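Local coordinates for Glyoxalase/Bleomycin resistance protein/dioxygenase domain (Frankia sp., PDB 2RK0) that is of undetermined function but belongs to the superfamily of glyoxalases, bleomycin resistance proteins and dioxygenases, and may therefore act as a metal-dependent enzyme or a binding protein, at residues 27-32 and 43-48; 8-14 and 52-58; 97-101 and 112-116; 105-111 and 123-128. All blocks are in the same frame, centred on the assembly; numbering follows the deposited sequence.

Contact 1 (27-32 and 43-48); sequences LDWKEL and AHGVLP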
loop_
_atom_site.group_PDB
_atom_site.type_symbol
_atom_site.label_atom_id
_atom_site.label_comp_id
_atom_site.label_asym_id
_atom_site.label_seq_id
_atom_site.Cartn_x
_atom_site.Cartn_y
_atom_site.Cartn_z
ATOM N N LEU A 27 15.287 -1.501 3.903
ATOM C CA LEU A 27 14.609 -2.675 3.364
ATOM C C LEU A 27 15.319 -3.363 2.208
ATOM O O LEU A 27 14.743 -4.241 1.567
ATOM C CB LEU A 27 13.192 -2.289 2.929
ATOM C CG LEU A 27 12.328 -1.593 3.983
ATOM C CD1 LEU A 27 11.044 -1.082 3.340
ATOM C CD2 LEU A 27 12.020 -2.553 5.120
ATOM N N ASP A 28 16.564 -2.982 1.947
ATOM C CA ASP A 28 17.312 -3.581 0.846
ATOM C C ASP A 28 16.587 -3.367 -0.464
ATOM O O ASP A 28 16.663 -4.189 -1.375
ATOM C CB ASP A 28 17.519 -5.081 1.062
ATOM C CG ASP A 28 18.459 -5.371 2.205
ATOM O OD1 ASP A 28 19.525 -4.725 2.250
ATOM O OD2 ASP A 28 18.130 -6.237 3.041
ATOM N N TRP A 29 15.856 -2.262 -0.537
ATOM C CA TRP A 29 15.149 -1.889 -1.755
ATOM C C TRP A 29 16.259 -1.696 -2.777
ATOM O O TRP A 29 17.285 -1.111 -2.457
ATOM C CB TRP A 29 14.430 -0.557 -1.528
ATOM C CG TRP A 29 13.753 0.047 -2.731
ATOM C CD1 TRP A 29 12.532 -0.293 -3.248
ATOM C CD2 TRP A 29 14.208 1.176 -3.489
ATOM N NE1 TRP A 29 12.195 0.563 -4.268
ATOM C CE2 TRP A 29 13.202 1.474 -4.437
ATOM C CE3 TRP A 29 15.362 1.968 -3.454
ATOM C CZ2 TRP A 29 13.317 2.539 -5.343
ATOM C CZ3 TRP A 29 15.475 3.024 -4.353
ATOM C CH2 TRP A 29 14.454 3.299 -5.286
ATOM N N LYS A 30 16.067 -2.190 -3.995
ATOM C CA LYS A 30 17.078 -2.023 -5.032
ATOM C C LYS A 30 16.506 -1.234 -6.195
ATOM O O LYS A 30 15.571 -1.677 -6.857
ATOM C CB LYS A 30 17.576 -3.371 -5.548
ATOM C CG LYS A 30 18.571 -3.219 -6.699
ATOM C CD LYS A 30 18.962 -4.552 -7.309
ATOM C CE LYS A 30 19.889 -4.348 -8.507
ATOM N NZ LYS A 30 20.242 -5.624 -9.187
ATOM N N GLU A 31 17.087 -0.069 -6.451
ATOM C CA GLU A 31 16.641 0.798 -7.531
ATOM C C GLU A 31 16.944 0.175 -8.891
ATOM O O GLU A 31 18.073 -0.239 -9.147
ATOM C CB GLU A 31 17.340 2.152 -7.421
ATOM C CG GLU A 31 16.815 3.211 -8.370
ATOM C CD GLU A 31 17.636 4.497 -8.331
ATOM O OE1 GLU A 31 17.894 5.014 -7.223
ATOM O OE2 GLU A 31 18.016 4.990 -9.414
ATOM N N LEU A 32 15.936 0.106 -9.757
ATOM C CA LEU A 32 16.123 -0.455 -11.091
ATOM C C LEU A 32 16.191 0.642 -12.147
ATOM O O LEU A 32 16.817 0.472 -13.191
ATOM C CB LEU A 32 14.989 -1.422 -11.439
ATOM C CG LEU A 32 14.863 -2.698 -10.604
ATOM C CD1 LEU A 32 13.890 -3.637 -11.289
ATOM C CD2 LEU A 32 16.219 -3.370 -10.458
ATOM N N ALA A 43 11.634 6.843 -8.901
ATOM C CA ALA A 43 12.669 5.830 -8.804
ATOM C C ALA A 43 11.932 4.535 -8.518
ATOM O O ALA A 43 11.249 4.405 -7.501
ATOM C CB ALA A 43 13.642 6.152 -7.673
ATOM N N HIS A 44 12.043 3.591 -9.443
ATOM C CA HIS A 44 11.394 2.303 -9.300
ATOM C C HIS A 44 12.406 1.277 -8.808
ATOM O O HIS A 44 13.467 1.109 -9.405
ATOM C CB HIS A 44 10.830 1.843 -10.643
ATOM C CG HIS A 44 10.331 0.432 -10.637
ATOM N ND1 HIS A 44 10.181 -0.307 -11.790
ATOM C CD2 HIS A 44 9.950 -0.376 -9.620
ATOM C CE1 HIS A 44 9.731 -1.511 -11.483
ATOM N NE2 HIS A 44 9.583 -1.579 -10.173
ATOM N N GLY A 45 12.069 0.593 -7.722
ATOM C CA GLY A 45 12.956 -0.418 -7.185
ATOM C C GLY A 45 12.171 -1.633 -6.732
ATOM O O GLY A 45 10.939 -1.620 -6.726
ATOM N N VAL A 46 12.880 -2.692 -6.358
ATOM C CA VAL A 46 12.218 -3.900 -5.891
ATOM C C VAL A 46 12.803 -4.315 -4.556
ATOM O O VAL A 46 13.989 -4.107 -4.294
ATOM C CB VAL A 46 12.388 -5.065 -6.888
ATOM C CG1 VAL A 46 11.563 -6.251 -6.431
ATOM C CG2 VAL A 46 11.960 -4.630 -8.279
ATOM N N LEU A 47 11.963 -4.893 -3.708
ATOM C CA LEU A 47 12.392 -5.348 -2.392
ATOM C C LEU A 47 12.677 -6.837 -2.428
ATOM O O LEU A 47 12.259 -7.537 -3.349
ATOM C CB LEU A 47 11.284 -5.131 -1.359
ATOM C CG LEU A 47 10.689 -3.745 -1.129
ATOM C CD1 LEU A 47 9.532 -3.889 -0.167
ATOM C CD2 LEU A 47 11.731 -2.794 -0.576
ATOM N N PRO A 48 13.423 -7.337 -1.437
ATOM C CA PRO A 48 13.680 -8.776 -1.445
ATOM C C PRO A 48 12.276 -9.386 -1.366
ATOM O O PRO A 48 11.392 -8.825 -0.706
ATOM C CB PRO A 48 14.473 -8.982 -0.164
ATOM C CG PRO A 48 15.277 -7.700 -0.074
ATOM C CD PRO A 48 14.254 -6.645 -0.433
#
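A43 meets the far end of the W29 indole: its methyl CB lies 3.8 Å from CH2, and its carbonyl O sits at the rim of the six-membered ring, near the ring plane. The carbonyl of H44 then takes the backbone N-H of L32, with N to O 2.7 Å; the donor lies in the carbonyl plane and the bond is nearly straight, 167° at the hydrogen. The H44 imidazole turns the other way and bonds to S52 through NE2. At G45 the backbone runs obliquely against the indole, W29 NE1 being 3.2 Å from G45 CA. CG of W29 stands anti to its own N (chi1 174°), which carries the ring along this strand and delivers NE1 to the carbonyl of I53. V46 is bonded in both directions to K30: K30 N reaches V46 O at 2.8 Å, and V46 N reaches K30 O at 2.9 Å. On the same face of the sheet V46 CG2 packs against L32 CD1 at 3.7 Å. L47 next pushes CD2 to within 3.6 Å of W29 CB, reaching the pyrrole edge of the indole in its plane. P48 closes the contact with its ring, whose CG lies 3.6 Å from D28 CB, while the D28 carboxylate is drawn off to a salt bridge with R92. The chemistry is thus divided: backbone bonds set the antiparallel hairpin, whereas the buried indole has A43 and L47 at its edge and the side-chain-free G45 set obliquely against it, its one N-H satisfied by the next strand.

Contact 2 (8-14 and 52-58); sequences HVSLTVR and SIVLREH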
loop_
_atom_site.group_PDB
_atom_site.type_symbol
_atom_site.label_atom_id
_atom_site.label_comp_id
_atom_site.label_asym_id
_atom_site.label_seq_id
_atom_site.Cartn_x
_atom_site.Cartn_y
_atom_site.Cartn_z
ATOM N N HIS A 8 2.480 -3.295 -7.693
ATOM C CA HIS A 8 3.461 -2.400 -7.102
ATOM C C HIS A 8 2.800 -1.290 -6.312
ATOM O O HIS A 8 1.617 -0.994 -6.481
ATOM C CB HIS A 8 4.375 -1.789 -8.166
ATOM C CG HIS A 8 3.681 -0.863 -9.112
ATOM N ND1 HIS A 8 3.231 -1.265 -10.354
ATOM C CD2 HIS A 8 3.384 0.455 -9.012
ATOM C CE1 HIS A 8 2.691 -0.234 -10.978
ATOM N NE2 HIS A 8 2.772 0.822 -10.185
ATOM N N VAL A 9 3.576 -0.682 -5.432
ATOM C CA VAL A 9 3.060 0.403 -4.621
ATOM C C VAL A 9 3.854 1.646 -4.942
ATOM O O VAL A 9 5.081 1.637 -4.899
ATOM C CB VAL A 9 3.206 0.109 -3.123
ATOM C CG1 VAL A 9 2.614 1.264 -2.315
ATOM C CG2 VAL A 9 2.512 -1.200 -2.782
ATOM N N SER A 10 3.155 2.717 -5.281
ATOM C CA SER A 10 3.838 3.958 -5.580
ATOM C C SER A 10 3.607 4.901 -4.404
ATOM O O SER A 10 2.465 5.203 -4.059
ATOM C CB SER A 10 3.290 4.556 -6.875
ATOM O OG SER A 10 4.056 5.684 -7.246
ATOM N N LEU A 11 4.698 5.343 -3.787
ATOM C CA LEU A 11 4.638 6.237 -2.639
ATOM C C LEU A 11 5.075 7.647 -2.992
ATOM O O LEU A 11 6.008 7.844 -3.770
ATOM C CB LEU A 11 5.542 5.722 -1.515
ATOM C CG LEU A 11 5.290 4.305 -0.993
ATOM C CD1 LEU A 11 6.252 4.023 0.153
ATOM C CD2 LEU A 11 3.840 4.160 -0.519
ATOM N N THR A 12 4.387 8.627 -2.423
ATOM C CA THR A 12 4.734 10.020 -2.637
ATOM C C THR A 12 5.698 10.413 -1.523
ATOM O O THR A 12 5.405 10.213 -0.338
ATOM C CB THR A 12 3.489 10.920 -2.578
ATOM O OG1 THR A 12 2.709 10.730 -3.768
ATOM C CG2 THR A 12 3.900 12.391 -2.451
ATOM N N VAL A 13 6.849 10.949 -1.910
ATOM C CA VAL A 13 7.871 11.358 -0.949
ATOM C C VAL A 13 8.331 12.789 -1.208
ATOM O O VAL A 13 8.321 13.255 -2.343
ATOM C CB VAL A 13 9.096 10.413 -1.014
ATOM C CG1 VAL A 13 8.664 9.002 -0.631
ATOM C CG2 VAL A 13 9.706 10.428 -2.411
ATOM N N ARG A 14 8.734 13.479 -0.147
ATOM C CA ARG A 14 9.173 14.866 -0.266
ATOM C C ARG A 14 10.500 15.004 -1.011
ATOM O O ARG A 14 10.659 15.880 -1.859
ATOM C CB ARG A 14 9.295 15.496 1.126
ATOM C CG ARG A 14 9.675 16.970 1.111
ATOM C CD ARG A 14 9.434 17.600 2.479
ATOM N NE ARG A 14 9.491 19.059 2.435
ATOM C CZ ARG A 14 10.614 19.768 2.382
ATOM N NH1 ARG A 14 11.794 19.154 2.368
ATOM N NH2 ARG A 14 10.555 21.095 2.347
ATOM N N SER A 52 7.479 -4.606 -5.788
ATOM C CA SER A 52 7.943 -3.403 -6.464
ATOM C C SER A 52 7.423 -2.170 -5.747
ATOM O O SER A 52 6.234 -2.066 -5.452
ATOM C CB SER A 52 7.458 -3.356 -7.919
ATOM O OG SER A 52 8.371 -3.979 -8.804
ATOM N N ILE A 53 8.326 -1.239 -5.470
ATOM C CA ILE A 53 7.958 0.005 -4.823
ATOM C C ILE A 53 8.520 1.165 -5.625
ATOM O O ILE A 53 9.725 1.233 -5.892
ATOM C CB ILE A 53 8.504 0.104 -3.388
ATOM C CG1 ILE A 53 7.835 -0.945 -2.509
ATOM C CG2 ILE A 53 8.240 1.503 -2.827
ATOM C CD1 ILE A 53 8.305 -0.920 -1.091
ATOM N N VAL A 54 7.636 2.072 -6.016
ATOM C CA VAL A 54 8.049 3.235 -6.776
ATOM C C VAL A 54 7.975 4.442 -5.850
ATOM O O VAL A 54 6.955 4.673 -5.204
ATOM C CB VAL A 54 7.127 3.476 -7.993
ATOM C CG1 VAL A 54 7.654 4.648 -8.814
ATOM C CG2 VAL A 54 7.043 2.202 -8.852
ATOM N N LEU A 55 9.077 5.182 -5.764
ATOM C CA LEU A 55 9.146 6.382 -4.936
ATOM C C LEU A 55 8.897 7.539 -5.891
ATOM O O LEU A 55 9.487 7.600 -6.969
ATOM C CB LEU A 55 10.526 6.500 -4.283
ATOM C CG LEU A 55 10.925 5.278 -3.444
ATOM C CD1 LEU A 55 12.310 5.455 -2.835
ATOM C CD2 LEU A 55 9.900 5.074 -2.349
ATOM N N ARG A 56 8.022 8.460 -5.504
ATOM C CA ARG A 56 7.701 9.566 -6.391
ATOM C C ARG A 56 7.683 10.937 -5.709
ATOM O O ARG A 56 6.980 11.149 -4.720
ATOM C CB ARG A 56 6.350 9.276 -7.051
ATOM C CG ARG A 56 6.001 10.163 -8.226
ATOM C CD ARG A 56 4.800 9.597 -8.974
ATOM N NE ARG A 56 5.122 8.344 -9.652
ATOM C CZ ARG A 56 5.663 8.269 -10.867
ATOM N NH1 ARG A 56 5.938 9.374 -11.547
ATOM N NH2 ARG A 56 5.937 7.090 -11.401
ATOM N N GLU A 57 8.468 11.862 -6.250
ATOM C CA GLU A 57 8.526 13.213 -5.712
ATOM C C GLU A 57 7.773 14.138 -6.658
ATOM O O GLU A 57 8.094 14.209 -7.841
ATOM C CB GLU A 57 9.968 13.696 -5.591
ATOM C CG GLU A 57 10.104 14.975 -4.780
ATOM C CD GLU A 57 11.501 15.567 -4.836
ATOM O OE1 GLU A 57 12.479 14.789 -4.859
ATOM O OE2 GLU A 57 11.618 16.810 -4.842
ATOM N N HIS A 58 6.771 14.837 -6.127
ATOM C CA HIS A 58 5.958 15.769 -6.901
ATOM C C HIS A 58 6.564 17.175 -6.845
ATOM O O HIS A 58 6.860 17.683 -5.765
ATOM C CB HIS A 58 4.531 15.787 -6.338
ATOM C CG HIS A 58 3.797 14.492 -6.513
ATOM N ND1 HIS A 58 2.866 14.294 -7.510
ATOM C CD2 HIS A 58 3.886 13.319 -5.843
ATOM C CE1 HIS A 58 2.415 13.054 -7.448
ATOM N NE2 HIS A 58 3.017 12.443 -6.446
HETATM O O HOH W 1 6.708 15.189 -3.214
HETATM O O HOH W 2 8.094 17.242 -2.626
#
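L11 is bonded to strand 52-58 through both its backbone N and its O: the N donates to V54 O at 2.7 Å, and the O accepts R56 N, also at 2.7 Å, both donors standing almost straight off the end of the carbonyl. The parallel ladder continues with V54 N to V9 O at 2.8 Å and V13 N to R56 O at 2.8 Å, the last donor lying 35° above the carbonyl plane. Beyond V13 the strands part, and one water bridges them, donating to V13 O (2.7 Å) and accepting from H58 N. Several polar side chains on the face of S10 and T12 look to the second subunit: S10 OG and H58 NE2 bond to D74 there, and T12 OG1 to E68 O; R56 NH1 bonds instead to T40 OG1 of its own chain. T12 turns its CG2 to H58 CD2 at 3.5 Å, the two side chains crossing at about a right angle. At the start of the strands H8 CB presses on S52 CB, 3.5 Å away. The other face is apolar and looser, with L11 CD1 4.4 Å from I53 CG2. Helix 16-27 covers this face, placing Y23 on L11 and both L16 and S19 on L55. Strand 52-58 has strand 40-46 on its far side, and strand 6-12, at one edge of this sheet within the chain, pairs antiparallel with a strand of the second subunit, so the sheet runs on across the interface.

Contact 3 (97-101 and 112-116); sequences GAAFT and LAFRD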
loop_
_atom_site.group_PDB
_atom_site.type_symbol
_atom_site.label_atom_id
_atom_site.label_comp_id
_atom_site.label_asym_id
_atom_site.label_seq_id
_atom_site.Cartn_x
_atom_site.Cartn_y
_atom_site.Cartn_z
ATOM N N GLY A 97 18.645 5.731 13.226
ATOM C CA GLY A 97 17.971 6.745 14.017
ATOM C C GLY A 97 16.548 6.975 13.535
ATOM O O GLY A 97 15.994 8.060 13.688
ATOM N N ALA A 98 15.955 5.943 12.944
ATOM C CA ALA A 98 14.587 6.028 12.449
ATOM C C ALA A 98 13.571 5.905 13.588
ATOM O O ALA A 98 13.925 5.551 14.715
ATOM C CB ALA A 98 14.348 4.932 11.424
ATOM N N ALA A 99 12.309 6.205 13.289
ATOM C CA ALA A 99 11.236 6.096 14.273
ATOM C C ALA A 99 10.657 4.680 14.222
ATOM O O ALA A 99 10.309 4.180 13.152
ATOM C CB ALA A 99 10.139 7.117 13.983
ATOM N N PHE A 100 10.566 4.031 15.379
ATOM C CA PHE A 100 10.026 2.682 15.440
ATOM C C PHE A 100 9.838 2.230 16.878
ATOM O O PHE A 100 10.448 2.771 17.800
ATOM C CB PHE A 100 10.958 1.694 14.717
ATOM C CG PHE A 100 12.210 1.356 15.489
ATOM C CD1 PHE A 100 12.262 0.228 16.302
ATOM C CD2 PHE A 100 13.332 2.178 15.414
ATOM C CE1 PHE A 100 13.420 -0.078 17.034
ATOM C CE2 PHE A 100 14.495 1.886 16.140
ATOM C CZ PHE A 100 14.540 0.757 16.949
ATOM N N THR A 101 8.973 1.242 17.057
ATOM C CA THR A 101 8.722 0.681 18.374
ATOM C C THR A 101 9.274 -0.735 18.347
ATOM O O THR A 101 9.345 -1.358 17.290
ATOM C CB THR A 101 7.210 0.630 18.710
ATOM O OG1 THR A 101 6.464 0.266 17.540
ATOM C CG2 THR A 101 6.726 1.975 19.215
ATOM N N LEU A 112 6.397 -5.240 13.899
ATOM C CA LEU A 112 7.391 -4.200 14.104
ATOM C C LEU A 112 6.831 -2.996 13.358
ATOM O O LEU A 112 6.692 -3.030 12.137
ATOM C CB LEU A 112 8.733 -4.627 13.509
ATOM C CG LEU A 112 9.871 -3.604 13.495
ATOM C CD1 LEU A 112 10.079 -3.042 14.886
ATOM C CD2 LEU A 112 11.142 -4.271 12.973
ATOM N N ALA A 113 6.472 -1.945 14.089
ATOM C CA ALA A 113 5.911 -0.760 13.455
ATOM C C ALA A 113 6.983 0.313 13.327
ATOM O O ALA A 113 7.677 0.630 14.298
ATOM C CB ALA A 113 4.719 -0.243 14.277
ATOM N N PHE A 114 7.131 0.865 12.125
ATOM C CA PHE A 114 8.140 1.890 11.895
ATOM C C PHE A 114 7.702 2.906 10.840
ATOM O O PHE A 114 6.683 2.728 10.163
ATOM C CB PHE A 114 9.472 1.226 11.506
ATOM C CG PHE A 114 9.391 0.343 10.278
ATOM C CD1 PHE A 114 9.920 0.774 9.060
ATOM C CD2 PHE A 114 8.807 -0.920 10.342
ATOM C CE1 PHE A 114 9.879 -0.041 7.918
ATOM C CE2 PHE A 114 8.753 -1.750 9.210
ATOM C CZ PHE A 114 9.292 -1.307 7.997
ATOM N N ARG A 115 8.474 3.977 10.708
ATOM C CA ARG A 115 8.154 5.030 9.753
ATOM C C ARG A 115 9.326 5.275 8.820
ATOM O O ARG A 115 10.473 5.081 9.203
ATOM C CB ARG A 115 7.854 6.333 10.493
ATOM C CG ARG A 115 6.816 6.215 11.579
ATOM C CD ARG A 115 5.431 6.154 11.003
ATOM N NE ARG A 115 4.422 6.144 12.055
ATOM C CZ ARG A 115 3.296 6.848 12.009
ATOM N NH1 ARG A 115 3.047 7.622 10.957
ATOM N NH2 ARG A 115 2.419 6.776 13.006
ATOM N N ASP A 116 9.047 5.706 7.597
ATOM C CA ASP A 116 10.141 5.985 6.688
ATOM C C ASP A 116 10.522 7.449 6.840
ATOM O O ASP A 116 10.009 8.133 7.731
ATOM C CB ASP A 116 9.766 5.643 5.241
ATOM C CG ASP A 116 8.755 6.604 4.631
ATOM O OD1 ASP A 116 8.297 7.565 5.297
ATOM O OD2 ASP A 116 8.425 6.377 3.453
HETATM O O HOH W 3 11.824 7.152 10.418
HETATM O O HOH W 4 6.210 -2.389 16.863
#
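F100 and F114 touch through their CB atoms, 3.6 Å apart, while both rings lead away from the opposite backbone. In each, CG lies between the backbone N and the carbonyl carbon (chi1 75° in F100, 58° in F114), which swings the rings to L93 of helix 83-96. The F114 ring carries at its edge, in plane, the carbonyl O of L112, two residues back in the same strand, and W22 and L122 pack on it as well. The F100 ring receives L112 obliquely, CD1 of the leucine being 4.2 Å from CD1 of the phenylalanine. That same methyl comes close to the loop backbone, with L112 CD1 3.0 Å from T101 O. A pair of backbone bonds brackets the two phenylalanines: R115 N donates to A99 O at 3.1 Å, and T101 N donates to A113 O at 3.1 Å, this donor lying nearly in line with the carbonyl bond. Water extends the pairing at both ends. One molecule accepts from A99 N and donates to R115 O at 2.8 Å; another lies 2.8 Å from A113 N. R115 meets A99 with its aliphatic CG, and its guanidinium bonds instead to N119 O. The contact is therefore a single bridge prolonged by solvent: the loop leaving helix 83-96 is tied to strand 109-115 by two direct backbone bonds, and beyond them water joins A99 N to R115 O at one end and A113 N to the T101 hydroxyl at the other.

Contact 4 (105-111 and 123-128); sequences ELPFGWI and EAMLGR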
loop_
_atom_site.group_PDB
_atom_site.type_symbol
_atom_site.label_atom_id
_atom_site.label_comp_id
_atom_site.label_asym_id
_atom_site.label_seq_id
_atom_site.Cartn_x
_atom_site.Cartn_y
_atom_site.Cartn_z
ATOM N N GLU A 105 4.938 -8.729 20.552
ATOM C CA GLU A 105 4.373 -10.065 20.469
ATOM C C GLU A 105 2.870 -9.969 20.689
ATOM O O GLU A 105 2.411 -9.455 21.709
ATOM C CB GLU A 105 4.989 -11.001 21.517
ATOM C CG GLU A 105 4.341 -12.375 21.531
ATOM C CD GLU A 105 5.041 -13.354 22.454
ATOM O OE1 GLU A 105 5.705 -12.908 23.406
ATOM O OE2 GLU A 105 4.918 -14.577 22.235
ATOM N N LEU A 106 2.113 -10.457 19.714
ATOM C CA LEU A 106 0.663 -10.430 19.777
ATOM C C LEU A 106 0.122 -11.846 19.646
ATOM O O LEU A 106 0.861 -12.774 19.337
ATOM C CB LEU A 106 0.118 -9.525 18.664
ATOM C CG LEU A 106 0.449 -8.038 18.875
ATOM C CD1 LEU A 106 0.065 -7.233 17.642
ATOM C CD2 LEU A 106 -0.290 -7.525 20.108
ATOM N N PRO A 107 -1.181 -12.030 19.882
ATOM C CA PRO A 107 -1.785 -13.359 19.786
ATOM C C PRO A 107 -1.543 -14.094 18.468
ATOM O O PRO A 107 -1.243 -15.284 18.462
ATOM C CB PRO A 107 -3.267 -13.077 20.028
ATOM C CG PRO A 107 -3.220 -11.913 20.989
ATOM C CD PRO A 107 -2.174 -11.038 20.337
ATOM N N PHE A 108 -1.643 -13.378 17.356
ATOM C CA PHE A 108 -1.481 -14.010 16.060
ATOM C C PHE A 108 -0.160 -13.782 15.349
ATOM O O PHE A 108 -0.009 -14.163 14.192
ATOM C CB PHE A 108 -2.647 -13.603 15.165
ATOM C CG PHE A 108 -3.965 -14.158 15.626
ATOM C CD1 PHE A 108 -4.217 -15.525 15.548
ATOM C CD2 PHE A 108 -4.935 -13.326 16.187
ATOM C CE1 PHE A 108 -5.413 -16.057 16.026
ATOM C CE2 PHE A 108 -6.134 -13.847 16.667
ATOM C CZ PHE A 108 -6.374 -15.215 16.587
ATOM N N GLY A 109 0.795 -13.172 16.042
ATOM C CA GLY A 109 2.093 -12.930 15.439
ATOM C C GLY A 109 2.874 -11.820 16.109
ATOM O O GLY A 109 2.500 -11.359 17.191
ATOM N N TRP A 110 3.960 -11.398 15.463
ATOM C CA TRP A 110 4.819 -10.326 15.962
ATOM C C TRP A 110 4.775 -9.201 14.936
ATOM O O TRP A 110 4.783 -9.451 13.728
ATOM C CB TRP A 110 6.266 -10.820 16.106
ATOM C CG TRP A 110 6.463 -11.836 17.184
ATOM C CD1 TRP A 110 6.946 -11.614 18.438
ATOM C CD2 TRP A 110 6.149 -13.232 17.115
ATOM N NE1 TRP A 110 6.955 -12.784 19.161
ATOM C CE2 TRP A 110 6.467 -13.794 18.372
ATOM C CE3 TRP A 110 5.621 -14.065 16.114
ATOM C CZ2 TRP A 110 6.284 -15.154 18.658
ATOM C CZ3 TRP A 110 5.437 -15.419 16.399
ATOM C CH2 TRP A 110 5.766 -15.947 17.664
ATOM N N ILE A 111 4.726 -7.964 15.413
ATOM C CA ILE A 111 4.688 -6.820 14.512
ATOM C C ILE A 111 5.733 -5.789 14.906
ATOM O O ILE A 111 5.938 -5.506 16.090
ATOM C CB ILE A 111 3.302 -6.135 14.522
ATOM C CG1 ILE A 111 2.231 -7.108 14.031
ATOM C CG2 ILE A 111 3.316 -4.902 13.619
ATOM C CD1 ILE A 111 0.822 -6.566 14.120
ATOM N N GLU A 123 4.897 -1.466 8.496
ATOM C CA GLU A 123 4.933 -2.554 9.462
ATOM C C GLU A 123 5.584 -3.792 8.848
ATOM O O GLU A 123 5.563 -3.981 7.628
ATOM C CB GLU A 123 3.522 -2.960 9.910
ATOM C CG GLU A 123 2.686 -1.884 10.564
ATOM C CD GLU A 123 1.410 -2.456 11.180
ATOM O OE1 GLU A 123 0.867 -3.435 10.627
ATOM O OE2 GLU A 123 0.946 -1.920 12.205
ATOM N N ALA A 124 6.168 -4.617 9.710
ATOM C CA ALA A 124 6.769 -5.889 9.308
ATOM C C ALA A 124 6.039 -6.879 10.202
ATOM O O ALA A 124 5.978 -6.699 11.421
ATOM C CB ALA A 124 8.242 -5.911 9.598
HETATM N N MSE A 125 5.505 -7.927 9.591
HETATM C CA MSE A 125 4.705 -8.913 10.297
HETATM C C MSE A 125 5.176 -10.365 10.183
HETATM O O MSE A 125 5.520 -10.824 9.098
HETATM C CB MSE A 125 3.281 -8.796 9.759
HETATM C CG MSE A 125 2.400 -10.003 9.968
HETATM SE SE MSE A 125 1.299 -9.759 11.550
HETATM C CE MSE A 125 2.133 -10.966 12.837
ATOM N N LEU A 126 5.163 -11.078 11.310
ATOM C CA LEU A 126 5.552 -12.489 11.370
ATOM C C LEU A 126 4.388 -13.272 11.975
ATOM O O LEU A 126 3.911 -12.944 13.065
ATOM C CB LEU A 126 6.792 -12.677 12.243
ATOM C CG LEU A 126 7.291 -14.120 12.418
ATOM C CD1 LEU A 126 7.858 -14.636 11.090
ATOM C CD2 LEU A 126 8.364 -14.167 13.517
ATOM N N GLY A 127 3.931 -14.302 11.272
ATOM C CA GLY A 127 2.812 -15.095 11.753
ATOM C C GLY A 127 3.161 -16.065 12.867
ATOM O O GLY A 127 4.307 -16.455 13.021
ATOM N N ARG A 128 2.158 -16.468 13.634
ATOM C CA ARG A 128 2.380 -17.385 14.744
ATOM C C ARG A 128 1.773 -18.769 14.508
ATOM O O ARG A 128 2.478 -19.782 14.536
ATOM C CB ARG A 128 1.787 -16.791 16.022
ATOM C CG ARG A 128 2.112 -17.568 17.280
ATOM C CD ARG A 128 1.307 -17.052 18.464
ATOM N NE ARG A 128 1.796 -17.603 19.720
ATOM C CZ ARG A 128 2.680 -17.003 20.508
ATOM N NH1 ARG A 128 3.174 -15.821 20.181
ATOM N NH2 ARG A 128 3.079 -17.592 21.625
HETATM O O HOH W 5 5.465 -16.967 22.956
HETATM O O HOH W 6 3.076 -13.905 18.516
#
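W110 and L126 hold each other in both directions, W110 N to L126 O at 2.9 Å and L126 N to W110 O at 2.9 Å, each donor in the carbonyl plane. Their side chains lie alongside and point the same way, W110 CE3 being 3.8 Å from L126 CD2; W110 also packs on M83 and L86 of helix 83-96. On the other face M125, a selenomethionine, bends at chi2 (97°) and chi3 (-107°), folding its methyl back over the neighbouring strand. CE thereby lands 3.3 Å from G109 CA, where a glycine presents bare backbone, and SE rests 3.7 Å from I111 CG1. Packing gives way to a wet, charged end at R128. Its extended chain passes W110 and P107, and NH1 meets E105 OE2 at 3.0 Å in a salt bridge. The carboxylate lies nearly coplanar with the guanidinium and uses the anti lone pair of OE2; a water joins this oxygen to NH2. A second water sits above the plane of the W110 ring, over its centre, accepting from R128 NH1 and donating to L106 O. The backbone bond from R128 N to F108 O is weak, so pairing fades here. A type I turn from L106 to G109 joins strand 104-106 to strand 109-115, which forms a hairpin with strand 121-127: the last three strands of a beta-alpha-beta-beta-beta module of the glyoxalase fold.

In the fold
The chain folds as two beta-alpha-beta-beta-beta modules, contacts 1 and 2 lying in the first sheet and contacts 3 and 4 in the second. Contact 1 is nested along the chain within the loop closed by contact 2, their centres about 11 Å apart, and A43 O to L55 N (2.9 Å) is a probable hydrogen bond between them. Contacts 3 and 4 share strand 109-115, with centres about 16 Å apart. Across the modules L27 CD2 of contact 1 packs on F114 CZ of contact 3 at 4.2 Å, whereas the centres of contacts 2 and 4 are about 26 Å apart. Contacts 1, 2 and 4 also touch the second subunit.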